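Local coordinates for protein inactive glucansucrase (Lactobacillus reuteri, PDB 5JBD) that belongs to glycoside hydrolase family 70, whose members are built around a TIM-barrel domain, at residues I370-T378 and S498-L506; A523-T534 and N555-Q563. All blocks are in the same frame, centred on the assembly; numbering follows the deposited sequence.

Contact 1: I370-T378 and S498-L506; sequences IVNRQNDTT and SGGQTMTKL
Asn375 and Asp376 form a short antiparallel ladder with Thr502 and Gln501, attaching strand 375-376, from the chain leading to barrel strand 385-388, to 501-505 of the antiparallel sheet. Asp376 and Gln501 are the hydrogen-bonded pair: Asp376 N gives to Gln501 O at 2.7 Å, and Gln501 N returns a nearly straight bond to Asp376 O. Asn375 and Thr502 make the non-hydrogen-bonded pair, CA to CA 4.4 Å. Beyond it the chain bends away at an Asx turn, where Asn372 OD1 takes the amide of Gln374, and Met503 N bonds to Gln374 O at 3.1 Å, more weakly to Arg373 O.

On the face of Asn375 and Thr502 the two side chains run alongside each other, and Thr502 OG1 donates to Asn375 OD1 at 2.7 Å; Tyr516 OH is a second partner of that hydroxyl. The other face carries Gln501, whose CG lies anti to the backbone N (chi1 -179°). Its extended chain brings OE1 to 3.2 Å from Arg373 CD, at the guanidinium edge. Val371 CB lies over the rim of one guanidinium face.

Arg373 NE and Gln501 OE1 bond instead to Lys457 O and N, Gln501 NE2 to Ser513 OG and Arg373 NH1 to Ser369 OG, so the two buried polar ends share one backbone residue but each has further partners.

Contact 2: A523-T534 and N555-Q563; sequences ANSNGTDKLSRT and NMGRAHANQ. With ACT (acetate ion), chain D.
Arg533 reaches across to 555-563 and holds the backbone of that loop through the guanidinium edge. Arg533 NH1 and NH2 both bond to Ala561 O, end-on, at 3.0 and 2.9 Å, and NH1 also donates to Ala559 O. The bend at chi2 (60°) brings the arginine back over Gln563, which runs the opposite way with its amide stacked on the guanidinium, the planes 13° apart.

That amide is itself fixed at both ends: Gln563 NE2 donates to Arg533 O at 2.7 Å, and Gln563 OE1 accepts from His560 ND1 at 2.8 Å, in the ring plane. His560 CE1 faces Ser532 O and Arg533 O edge-on.

Between the backbones, Arg558 N bonds to Ala523 O at 2.9 Å. Three waters extend the link: one joins Ala523 O to Asn555 ND2, another Ser525 O to Ala559 N, and the third Asn526 O to Ala559 O. Ala559 CB packs against two carbonyl oxygens, 3.5 Å from both Ser525 O and Asn526 O. An acetate ion accepts from Gly527 N and, weakly, from Asn526 N.

The two loops, leading into strands 537-542 and 564-571, meet beside Tyr516, whose O accepts from His560 NE2, and Thr591, which bonds to His560 O and Gln563 N.

Contact 1 closes before contact 2 opens along the chain, and their centres lie 16 Å apart, with nearest atoms about 5 Å from each other and no direct touch. Both belong to the part of the fold built on the antiparallel sheet that begins with 375-376 and 501-505 and continues through 510-515 and 537-542 to 612-618 and 564-571. In contact 1, 375-376, which comes before barrel strand 385-388, is paired with 501-505, whereas contact 2 brings together loops leading into 537-542 and 564-571. Tyr516 connects them, its hydroxyl bonding to Thr502 and its carbonyl to His560. A short strand from within the barrel sequence and two later loops are thus gathered on one peripheral sheet.

Contact 1: I370-T378 and S498-L506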
ATOM      1  N   ILE A 370      -8.730  13.779  16.701  1.00 21.06           N
ATOM      2  CA  ILE A 370      -7.548  14.053  17.545  1.00 20.90           C
ATOM      3  C   ILE A 370      -7.558  15.499  18.114  1.00 21.94           C
ATOM      4  O   ILE A 370      -6.906  15.755  19.115  1.00 21.75           O
ATOM      5  CB  ILE A 370      -6.215  13.732  16.805  1.00 21.06           C
ATOM      6  CG1 ILE A 370      -5.075  13.459  17.801  1.00 22.20           C
ATOM      7  CG2 ILE A 370      -5.847  14.819  15.785  1.00 20.13           C
ATOM      8  CD1 ILE A 370      -5.226  12.164  18.568  1.00 23.05           C
ATOM      9  N   VAL A 371      -8.299  16.419  17.483  1.00 20.52           N
ATOM     10  CA  VAL A 371      -8.538  17.771  18.015  1.00 20.47           C
ATOM     11  C   VAL A 371     -10.027  18.024  18.345  1.00 22.01           C
ATOM     12  O   VAL A 371     -10.909  17.860  17.485  1.00 21.32           O
ATOM     13  CB  VAL A 371      -8.093  18.847  16.998  1.00 20.42           C
ATOM     14  CG1 VAL A 371      -8.055  20.227  17.648  1.00 20.37           C
ATOM     15  CG2 VAL A 371      -6.728  18.483  16.389  1.00 21.06           C
ATOM     16  N   ASN A 372     -10.292  18.451  19.587  1.00 21.05           N
ATOM     17  CA  ASN A 372     -11.619  18.926  19.993  1.00 21.68           C
ATOM     18  C   ASN A 372     -11.771  20.349  19.480  1.00 20.49           C
ATOM     19  O   ASN A 372     -10.913  21.183  19.748  1.00 21.38           O
ATOM     20  CB  ASN A 372     -11.764  18.878  21.515  1.00 22.84           C
ATOM     21  CG  ASN A 372     -13.119  19.376  21.989  1.00 24.25           C
ATOM     22  OD1 ASN A 372     -13.447  20.549  21.836  1.00 23.34           O
ATOM     23  ND2 ASN A 372     -13.901  18.496  22.566  1.00 25.19           N
ATOM     24  N   ARG A 373     -12.834  20.623  18.726  1.00 18.97           N
ATOM     25  CA  ARG A 373     -12.983  21.920  18.070  1.00 19.45           C
ATOM     26  C   ARG A 373     -14.210  22.707  18.580  1.00 20.50           C
ATOM     27  O   ARG A 373     -14.738  23.562  17.880  1.00 21.18           O
ATOM     28  CB  ARG A 373     -13.016  21.746  16.547  1.00 20.09           C
ATOM     29  CG  ARG A 373     -11.706  21.225  15.978  1.00 20.56           C
ATOM     30  CD  ARG A 373     -11.719  21.119  14.446  1.00 20.51           C
ATOM     31  NE  ARG A 373     -10.382  20.768  13.941  1.00 20.53           N
ATOM     32  CZ  ARG A 373      -9.910  19.524  13.801  1.00 19.84           C
ATOM     33  NH1 ARG A 373     -10.659  18.459  14.096  1.00 19.79           N
ATOM     34  NH2 ARG A 373      -8.670  19.338  13.368  1.00 20.12           N
ATOM     35  N   GLN A 374     -14.650  22.420  19.801  1.00 22.76           N
ATOM     36  CA  GLN A 374     -15.732  23.185  20.425  1.00 24.95           C
ATOM     37  C   GLN A 374     -15.375  24.667  20.456  1.00 23.28           C
ATOM     38  O   GLN A 374     -16.159  25.501  20.040  1.00 21.33           O
ATOM     39  CB  GLN A 374     -16.027  22.689  21.843  1.00 29.46           C
ATOM     40  CG  GLN A 374     -17.283  23.305  22.456  1.00 36.09           C
ATOM     41  CD  GLN A 374     -18.534  22.592  22.035  1.00 41.32           C
ATOM     42  OE1 GLN A 374     -18.669  21.391  22.271  1.00 48.78           O
ATOM     43  NE2 GLN A 374     -19.481  23.329  21.438  1.00 42.28           N
ATOM     44  N   ASN A 375     -14.187  24.976  20.963  1.00 22.91           N
ATOM     45  CA  ASN A 375     -13.725  26.350  21.048  1.00 22.81           C
ATOM     46  C   ASN A 375     -12.193  26.331  21.076  1.00 21.51           C
ATOM     47  O   ASN A 375     -11.551  26.423  22.131  1.00 18.77           O
ATOM     48  CB  ASN A 375     -14.334  27.043  22.273  1.00 23.35           C
ATOM     49  CG  ASN A 375     -14.270  28.559  22.190  1.00 23.95           C
ATOM     50  OD1 ASN A 375     -14.428  29.158  21.124  1.00 23.48           O
ATOM     51  ND2 ASN A 375     -14.071  29.188  23.339  1.00 25.61           N
ATOM     52  N   ASP A 376     -11.631  26.182  19.880  1.00 21.81           N
ATOM     53  CA  ASP A 376     -10.191  25.982  19.682  1.00 20.52           C
ATOM     54  C   ASP A 376      -9.583  27.350  19.414  1.00 21.03           C
ATOM     55  O   ASP A 376      -9.684  27.856  18.290  1.00 19.54           O
ATOM     56  CB  ASP A 376      -9.978  25.015  18.514  1.00 20.86           C
ATOM     57  CG  ASP A 376      -8.513  24.714  18.220  1.00 21.10           C
ATOM     58  OD1 ASP A 376      -7.588  25.347  18.810  1.00 21.11           O
ATOM     59  OD2 ASP A 376      -8.286  23.830  17.334  1.00 21.23           O
ATOM     60  N   THR A 377      -8.972  27.934  20.457  1.00 22.04           N
ATOM     61  CA  THR A 377      -8.518  29.332  20.426  1.00 23.98           C
ATOM     62  C   THR A 377      -7.061  29.526  20.859  1.00 25.38           C
ATOM     63  O   THR A 377      -6.675  30.629  21.251  1.00 25.74           O
ATOM     64  CB  THR A 377      -9.424  30.226  21.311  1.00 25.10           C
ATOM     65  OG1 THR A 377      -9.295  29.832  22.682  1.00 25.86           O
ATOM     66  CG2 THR A 377     -10.872  30.128  20.875  1.00 25.28           C
ATOM     67  N   THR A 378      -6.270  28.455  20.790  1.00 24.54           N
ATOM     68  CA  THR A 378      -4.859  28.462  21.124  1.00 24.68           C
ATOM     69  C   THR A 378      -4.084  27.887  19.941  1.00 25.74           C
ATOM     70  O   THR A 378      -4.676  27.341  19.009  1.00 24.89           O
ATOM     71  CB  THR A 378      -4.581  27.596  22.366  1.00 24.58           C
ATOM     72  OG1 THR A 378      -5.121  26.284  22.157  1.00 23.30           O
ATOM     73  CG2 THR A 378      -5.200  28.220  23.631  1.00 25.06           C
ATOM     74  N   SER A 498      -8.805  31.261   8.622  1.00 21.50           N
ATOM     75  CA  SER A 498      -7.758  31.521   9.611  1.00 21.99           C
ATOM     76  C   SER A 498      -8.425  31.921  10.928  1.00 22.28           C
ATOM     77  O   SER A 498      -9.628  32.165  10.950  1.00 22.91           O
ATOM     78  CB  SER A 498      -6.791  32.613   9.137  1.00 22.53           C
ATOM     79  OG  SER A 498      -5.661  32.744   9.989  1.00 23.20           O
ATOM     80  N   GLY A 499      -7.645  31.959  12.008  1.00 21.16           N
ATOM     81  CA  GLY A 499      -8.134  32.367  13.329  1.00 22.42           C
ATOM     82  C   GLY A 499      -8.693  31.233  14.151  1.00 21.84           C
ATOM     83  O   GLY A 499      -8.608  30.065  13.757  1.00 22.08           O
ATOM     84  N   GLY A 500      -9.254  31.592  15.314  1.00 21.13           N
ATOM     85  CA  GLY A 500      -9.896  30.642  16.205  1.00 19.85           C
ATOM     86  C   GLY A 500     -11.066  29.939  15.554  1.00 19.99           C
ATOM     87  O   GLY A 500     -11.574  30.376  14.524  1.00 20.93           O
ATOM     88  N   GLN A 501     -11.467  28.816  16.141  1.00 20.63           N
ATOM     89  CA  GLN A 501     -12.600  28.049  15.648  1.00 20.83           C
ATOM     90  C   GLN A 501     -13.544  27.726  16.791  1.00 21.53           C
ATOM     91  O   GLN A 501     -13.100  27.318  17.871  1.00 20.81           O
ATOM     92  CB  GLN A 501     -12.156  26.724  15.018  1.00 20.94           C
ATOM     93  CG  GLN A 501     -13.321  25.896  14.471  1.00 20.46           C
ATOM     94  CD  GLN A 501     -12.869  24.662  13.717  1.00 20.18           C
ATOM     95  OE1 GLN A 501     -11.709  24.271  13.799  1.00 19.47           O
ATOM     96  NE2 GLN A 501     -13.779  24.047  12.969  1.00 20.84           N
ATOM     97  N   THR A 502     -14.837  27.863  16.515  1.00 21.84           N
ATOM     98  CA  THR A 502     -15.901  27.441  17.423  1.00 23.13           C
ATOM     99  C   THR A 502     -16.921  26.633  16.635  1.00 22.35           C
ATOM    100  O   THR A 502     -17.384  27.065  15.584  1.00 22.81           O
ATOM    101  CB  THR A 502     -16.592  28.666  18.078  1.00 24.29           C
ATOM    102  OG1 THR A 502     -15.611  29.469  18.750  1.00 23.31           O
ATOM    103  CG2 THR A 502     -17.676  28.237  19.087  1.00 26.67           C
ATOM    104  N   MET A 503     -17.240  25.447  17.131  1.00 22.11           N
ATOM    105  CA  MET A 503     -18.273  24.602  16.548  1.00 23.05           C
ATOM    106  C   MET A 503     -19.394  24.471  17.563  1.00 23.97           C
ATOM    107  O   MET A 503     -19.163  24.033  18.695  1.00 23.64           O
ATOM    108  CB  MET A 503     -17.744  23.217  16.230  1.00 24.54           C
ATOM    109  CG  MET A 503     -16.673  23.172  15.157  1.00 24.81           C
ATOM    110  SD  MET A 503     -16.200  21.481  14.707  1.00 27.28           S
ATOM    111  CE  MET A 503     -17.605  20.970  13.744  1.00 28.85           C
ATOM    112  N   THR A 504     -20.605  24.788  17.132  1.00 22.40           N
ATOM    113  CA  THR A 504     -21.757  24.928  18.021  1.00 24.10           C
ATOM    114  C   THR A 504     -22.999  24.276  17.405  1.00 23.41           C
ATOM    115  O   THR A 504     -23.316  24.557  16.256  1.00 23.16           O
ATOM    116  CB  THR A 504     -22.021  26.425  18.226  1.00 25.10           C
ATOM    117  OG1 THR A 504     -20.866  27.041  18.802  1.00 27.19           O
ATOM    118  CG2 THR A 504     -23.200  26.672  19.145  1.00 27.19           C
ATOM    119  N   LYS A 505     -23.677  23.403  18.150  1.00 23.09           N
ATOM    120  CA  LYS A 505     -24.941  22.824  17.685  1.00 23.81           C
ATOM    121  C   LYS A 505     -26.051  23.868  17.754  1.00 23.84           C
ATOM    122  O   LYS A 505     -26.237  24.510  18.796  1.00 21.53           O
ATOM    123  CB  LYS A 505     -25.350  21.607  18.506  1.00 24.49           C
ATOM    124  CG  LYS A 505     -24.509  20.373  18.227  1.00 24.92           C
ATOM    125  CD  LYS A 505     -24.943  19.218  19.111  1.00 26.64           C
ATOM    126  CE  LYS A 505     -26.289  18.662  18.692  1.00 27.46           C
ATOM    127  NZ  LYS A 505     -26.641  17.414  19.421  1.00 28.22           N
ATOM    128  N   LEU A 506     -26.750  24.044  16.637  1.00 23.55           N
ATOM    129  CA  LEU A 506     -27.879  24.979  16.526  1.00 25.16           C
ATOM    130  C   LEU A 506     -29.210  24.294  16.819  1.00 25.00           C
ATOM    131  O   LEU A 506     -30.149  24.930  17.273  1.00 25.84           O
ATOM    132  CB  LEU A 506     -27.902  25.631  15.141  1.00 26.42           C
ATOM    133  CG  LEU A 506     -26.637  26.410  14.764  1.00 27.87           C
ATOM    134  CD1 LEU A 506     -26.689  26.790  13.292  1.00 28.38           C
ATOM    135  CD2 LEU A 506     -26.407  27.643  15.644  1.00 29.15           C
TER

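Contact 2: A523-T534 and N555-Q563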
ATOM      1  N   ALA A 523     -14.065  34.591  19.715  1.00 25.36           N
ATOM      2  CA  ALA A 523     -15.297  35.345  19.455  1.00 25.64           C
ATOM      3  C   ALA A 523     -15.332  36.763  20.057  1.00 25.73           C
ATOM      4  O   ALA A 523     -16.153  37.574  19.646  1.00 26.57           O
ATOM      5  CB  ALA A 523     -16.520  34.555  19.938  1.00 25.71           C
ATOM      6  N   ASN A 524     -14.472  37.030  21.034  1.00 26.20           N
ATOM      7  CA  ASN A 524     -14.420  38.324  21.706  1.00 26.83           C
ATOM      8  C   ASN A 524     -13.291  39.251  21.223  1.00 29.81           C
ATOM      9  O   ASN A 524     -13.228  40.398  21.668  1.00 29.13           O
ATOM     10  CB  ASN A 524     -14.313  38.101  23.219  1.00 27.21           C
ATOM     11  CG  ASN A 524     -15.464  37.269  23.765  1.00 25.57           C
ATOM     12  OD1 ASN A 524     -15.266  36.296  24.493  1.00 27.82           O
ATOM     13  ND2 ASN A 524     -16.657  37.641  23.407  1.00 24.71           N
ATOM     14  N   SER A 525     -12.434  38.781  20.311  1.00 29.05           N
ATOM     15  CA  SER A 525     -11.294  39.574  19.814  1.00 32.67           C
ATOM     16  C   SER A 525     -11.720  40.579  18.763  1.00 33.39           C
ATOM     17  O   SER A 525     -12.609  40.301  17.977  1.00 35.46           O
ATOM     18  CB  SER A 525     -10.234  38.674  19.163  1.00 32.87           C
ATOM     19  OG  SER A 525      -9.908  37.574  19.980  1.00 37.09           O
ATOM     20  N   ASN A 526     -11.040  41.723  18.724  1.00 38.50           N
ATOM     21  CA  ASN A 526     -11.244  42.729  17.669  1.00 41.38           C
ATOM     22  C   ASN A 526     -10.442  42.461  16.396  1.00 40.35           C
ATOM     23  O   ASN A 526     -10.809  42.965  15.326  1.00 40.21           O
ATOM     24  CB  ASN A 526     -10.880  44.126  18.175  1.00 45.96           C
ATOM     25  CG  ASN A 526     -11.841  44.629  19.228  1.00 48.92           C
ATOM     26  OD1 ASN A 526     -11.432  44.966  20.336  1.00 51.38           O
ATOM     27  ND2 ASN A 526     -13.127  44.666  18.891  1.00 50.11           N
ATOM     28  N   GLY A 527      -9.348  41.705  16.519  1.00 36.86           N
ATOM     29  CA  GLY A 527      -8.467  41.412  15.385  1.00 34.55           C
ATOM     30  C   GLY A 527      -7.195  42.245  15.431  1.00 34.20           C
ATOM     31  O   GLY A 527      -7.264  43.449  15.680  1.00 34.85           O
ATOM     32  N   THR A 528      -6.045  41.606  15.181  1.00 32.15           N
ATOM     33  CA  THR A 528      -4.734  42.268  15.239  1.00 33.35           C
ATOM     34  C   THR A 528      -4.020  42.359  13.885  1.00 33.27           C
ATOM     35  O   THR A 528      -2.870  42.779  13.833  1.00 36.10           O
ATOM     36  CB  THR A 528      -3.796  41.518  16.192  1.00 34.01           C
ATOM     37  OG1 THR A 528      -3.666  40.163  15.747  1.00 32.80           O
ATOM     38  CG2 THR A 528      -4.335  41.564  17.615  1.00 34.10           C
ATOM     39  N   ASP A 529      -4.692  41.976  12.804  1.00 32.20           N
ATOM     40  CA  ASP A 529      -4.069  41.866  11.472  1.00 33.07           C
ATOM     41  C   ASP A 529      -4.859  42.734  10.514  1.00 32.38           C
ATOM     42  O   ASP A 529      -6.069  42.895  10.681  1.00 30.38           O
ATOM     43  CB  ASP A 529      -4.097  40.399  11.018  1.00 32.51           C
ATOM     44  CG  ASP A 529      -3.206  40.124   9.825  1.00 33.58           C
ATOM     45  OD1 ASP A 529      -3.602  40.420   8.675  1.00 32.13           O
ATOM     46  OD2 ASP A 529      -2.120  39.561  10.037  1.00 35.27           O
ATOM     47  N   LYS A 530      -4.198  43.267   9.489  1.00 35.47           N
ATOM     48  CA  LYS A 530      -4.895  44.048   8.459  1.00 37.70           C
ATOM     49  C   LYS A 530      -5.960  43.229   7.688  1.00 33.71           C
ATOM     50  O   LYS A 530      -6.844  43.809   7.076  1.00 31.35           O
ATOM     51  CB  LYS A 530      -3.902  44.731   7.499  1.00 42.64           C
ATOM     52  CG  LYS A 530      -3.162  43.788   6.567  1.00 51.04           C
ATOM     53  CD  LYS A 530      -1.965  44.452   5.893  1.00 57.61           C
ATOM     54  CE  LYS A 530      -1.229  43.443   5.014  1.00 64.28           C
ATOM     55  NZ  LYS A 530       0.100  43.934   4.555  1.00 67.85           N
ATOM     56  N   LEU A 531      -5.861  41.895   7.716  1.00 30.46           N
ATOM     57  CA  LEU A 531      -6.874  41.020   7.110  1.00 29.39           C
ATOM     58  C   LEU A 531      -7.905  40.473   8.098  1.00 27.87           C
ATOM     59  O   LEU A 531      -8.757  39.687   7.705  1.00 29.14           O
ATOM     60  CB  LEU A 531      -6.179  39.860   6.363  1.00 28.95           C
ATOM     61  CG  LEU A 531      -5.185  40.259   5.264  1.00 29.67           C
ATOM     62  CD1 LEU A 531      -4.609  39.021   4.578  1.00 30.49           C
ATOM     63  CD2 LEU A 531      -5.842  41.173   4.231  1.00 31.52           C
ATOM     64  N   SER A 532      -7.848  40.893   9.367  1.00 28.01           N
ATOM     65  CA  SER A 532      -8.755  40.382  10.393  1.00 26.23           C
ATOM     66  C   SER A 532     -10.212  40.619  10.009  1.00 26.38           C
ATOM     67  O   SER A 532     -11.003  39.679   9.942  1.00 25.28           O
ATOM     68  CB  SER A 532      -8.456  41.012  11.761  1.00 26.26           C
ATOM     69  OG  SER A 532      -7.264  40.477  12.332  1.00 25.09           O
ATOM     70  N   ARG A 533     -10.542  41.874   9.719  1.00 27.66           N
ATOM     71  CA  ARG A 533     -11.918  42.273   9.392  1.00 27.88           C
ATOM     72  C   ARG A 533     -12.539  41.464   8.231  1.00 28.80           C
ATOM     73  O   ARG A 533     -13.710  41.058   8.296  1.00 29.32           O
ATOM     74  CB  ARG A 533     -11.955  43.767   9.033  1.00 29.08           C
ATOM     75  CG  ARG A 533     -13.318  44.308   8.596  1.00 30.26           C
ATOM     76  CD  ARG A 533     -14.383  44.141   9.665  1.00 30.32           C
ATOM     77  NE  ARG A 533     -15.635  44.801   9.277  1.00 31.60           N
ATOM     78  CZ  ARG A 533     -16.705  44.937  10.065  1.00 32.65           C
ATOM     79  NH1 ARG A 533     -16.719  44.460  11.322  1.00 31.34           N
ATOM     80  NH2 ARG A 533     -17.785  45.560   9.594  1.00 31.08           N
ATOM     81  N   THR A 534     -11.755  41.249   7.177  1.00 27.26           N
ATOM     82  CA  THR A 534     -12.277  40.692   5.923  1.00 27.51           C
ATOM     83  C   THR A 534     -11.999  39.188   5.757  1.00 25.81           C
ATOM     84  O   THR A 534     -12.137  38.653   4.654  1.00 25.88           O
ATOM     85  CB  THR A 534     -11.710  41.472   4.713  1.00 29.79           C
ATOM     86  OG1 THR A 534     -10.279  41.502   4.795  1.00 30.52           O
ATOM     87  CG2 THR A 534     -12.251  42.897   4.683  1.00 30.26           C
ATOM     88  N   ASN A 555     -22.829  33.080  15.419  1.00 27.16           N
ATOM     89  CA  ASN A 555     -21.924  34.066  15.986  1.00 25.69           C
ATOM     90  C   ASN A 555     -20.632  34.164  15.170  1.00 26.11           C
ATOM     91  O   ASN A 555     -19.731  33.329  15.316  1.00 25.63           O
ATOM     92  CB  ASN A 555     -21.592  33.751  17.442  1.00 25.14           C
ATOM     93  CG  ASN A 555     -20.737  34.831  18.079  1.00 25.84           C
ATOM     94  OD1 ASN A 555     -20.588  35.924  17.517  1.00 26.17           O
ATOM     95  ND2 ASN A 555     -20.209  34.561  19.268  1.00 25.61           N
ATOM     96  N   MET A 556     -20.525  35.213  14.356  1.00 26.01           N
ATOM     97  CA  MET A 556     -19.318  35.470  13.559  1.00 27.45           C
ATOM     98  C   MET A 556     -18.175  36.093  14.375  1.00 26.57           C
ATOM     99  O   MET A 556     -17.021  36.088  13.927  1.00 26.79           O
ATOM    100  CB  MET A 556     -19.658  36.359  12.356  1.00 27.23           C
ATOM    101  CG  MET A 556     -20.828  35.857  11.506  1.00 28.43           C
ATOM    102  SD  MET A 556     -20.613  34.176  10.873  1.00 27.13           S
ATOM    103  CE  MET A 556     -19.277  34.434   9.720  1.00 28.04           C
ATOM    104  N   GLY A 557     -18.501  36.640  15.545  1.00 25.30           N
ATOM    105  CA  GLY A 557     -17.529  37.249  16.444  1.00 26.52           C
ATOM    106  C   GLY A 557     -17.577  38.766  16.474  1.00 26.12           C
ATOM    107  O   GLY A 557     -18.067  39.404  15.539  1.00 25.30           O
ATOM    108  N   ARG A 558     -17.015  39.333  17.538  1.00 28.27           N
ATOM    109  CA  ARG A 558     -16.981  40.782  17.761  1.00 29.88           C
ATOM    110  C   ARG A 558     -16.189  41.542  16.699  1.00 29.79           C
ATOM    111  O   ARG A 558     -16.430  42.720  16.491  1.00 29.45           O
ATOM    112  CB  ARG A 558     -16.388  41.127  19.146  1.00 31.57           C
ATOM    113  CG  ARG A 558     -17.234  40.690  20.329  1.00 34.02           C
ATOM    114  CD  ARG A 558     -18.469  41.567  20.480  1.00 34.72           C
ATOM    115  NE  ARG A 558     -19.400  41.022  21.463  1.00 34.66           N
ATOM    116  CZ  ARG A 558     -20.649  41.447  21.639  1.00 36.97           C
ATOM    117  NH1 ARG A 558     -21.143  42.448  20.902  1.00 35.34           N
ATOM    118  NH2 ARG A 558     -21.413  40.868  22.571  1.00 35.06           N
ATOM    119  N   ALA A 559     -15.253  40.869  16.032  1.00 28.75           N
ATOM    120  CA  ALA A 559     -14.526  41.474  14.918  1.00 28.63           C
ATOM    121  C   ALA A 559     -15.387  41.694  13.685  1.00 27.00           C
ATOM    122  O   ALA A 559     -14.946  42.365  12.760  1.00 27.83           O
ATOM    123  CB  ALA A 559     -13.312  40.619  14.553  1.00 26.69           C
ATOM    124  N   HIS A 560     -16.607  41.146  13.663  1.00 27.21           N
ATOM    125  CA  HIS A 560     -17.425  41.127  12.466  1.00 26.61           C
ATOM    126  C   HIS A 560     -18.853  41.658  12.647  1.00 26.91           C
ATOM    127  O   HIS A 560     -19.799  41.124  12.067  1.00 26.47           O
ATOM    128  CB  HIS A 560     -17.438  39.702  11.934  1.00 28.41           C
ATOM    129  CG  HIS A 560     -16.067  39.178  11.637  1.00 27.38           C
ATOM    130  ND1 HIS A 560     -15.328  39.624  10.567  1.00 28.31           N
ATOM    131  CD2 HIS A 560     -15.284  38.297  12.298  1.00 28.00           C
ATOM    132  CE1 HIS A 560     -14.153  39.019  10.567  1.00 28.64           C
ATOM    133  NE2 HIS A 560     -14.102  38.207  11.607  1.00 27.31           N
ATOM    134  N   ALA A 561     -18.984  42.742  13.406  1.00 29.28           N
ATOM    135  CA  ALA A 561     -20.278  43.430  13.590  1.00 29.76           C
ATOM    136  C   ALA A 561     -20.558  44.320  12.392  1.00 31.11           C
ATOM    137  O   ALA A 561     -19.634  44.849  11.771  1.00 30.14           O
ATOM    138  CB  ALA A 561     -20.281  44.252  14.870  1.00 30.75           C
ATOM    139  N   ASN A 562     -21.837  44.451  12.043  1.00 33.61           N
ATOM    140  CA  ASN A 562     -22.282  45.329  10.957  1.00 34.27           C
ATOM    141  C   ASN A 562     -21.501  45.054   9.671  1.00 33.80           C
ATOM    142  O   ASN A 562     -20.970  45.972   9.034  1.00 33.57           O
ATOM    143  CB  ASN A 562     -22.163  46.803  11.381  1.00 35.76           C
ATOM    144  CG  ASN A 562     -22.900  47.104  12.690  1.00 37.42           C
ATOM    145  OD1 ASN A 562     -22.304  47.596  13.652  1.00 37.83           O
ATOM    146  ND2 ASN A 562     -24.186  46.782  12.734  1.00 36.28           N
ATOM    147  N   GLN A 563     -21.445  43.779   9.300  1.00 31.92           N
ATOM    148  CA  GLN A 563     -20.617  43.340   8.185  1.00 30.48           C
ATOM    149  C   GLN A 563     -21.377  42.501   7.177  1.00 30.22           C
ATOM    150  O   GLN A 563     -22.162  41.631   7.549  1.00 28.54           O
ATOM    151  CB  GLN A 563     -19.411  42.559   8.704  1.00 29.86           C
ATOM    152  CG  GLN A 563     -18.419  42.231   7.597  1.00 28.65           C
ATOM    153  CD  GLN A 563     -17.086  41.727   8.096  1.00 28.31           C
ATOM    154  OE1 GLN A 563     -16.883  41.499   9.289  1.00 26.76           O
ATOM    155  NE2 GLN A 563     -16.156  41.537   7.158  1.00 28.40           N
TER
HETATM  156  C   ACT D1702      -7.602  41.787  20.337  1.00 47.76           C
HETATM  157  O   ACT D1702      -7.639  41.439  19.134  1.00 51.48           O
HETATM  158  OXT ACT D1702      -8.646  41.921  21.013  1.00 54.10           O
HETATM  159  CH3 ACT D1702      -6.276  42.050  20.991  1.00 49.74           C
HETATM  160  O   HOH W   1     -18.846  36.919  20.349  1.00 28.45           O
HETATM  161  O   HOH W   2     -14.073  38.246  17.234  1.00 29.20           O
HETATM  162  O   HOH W   3     -12.334  43.588  12.855  1.00 35.76           O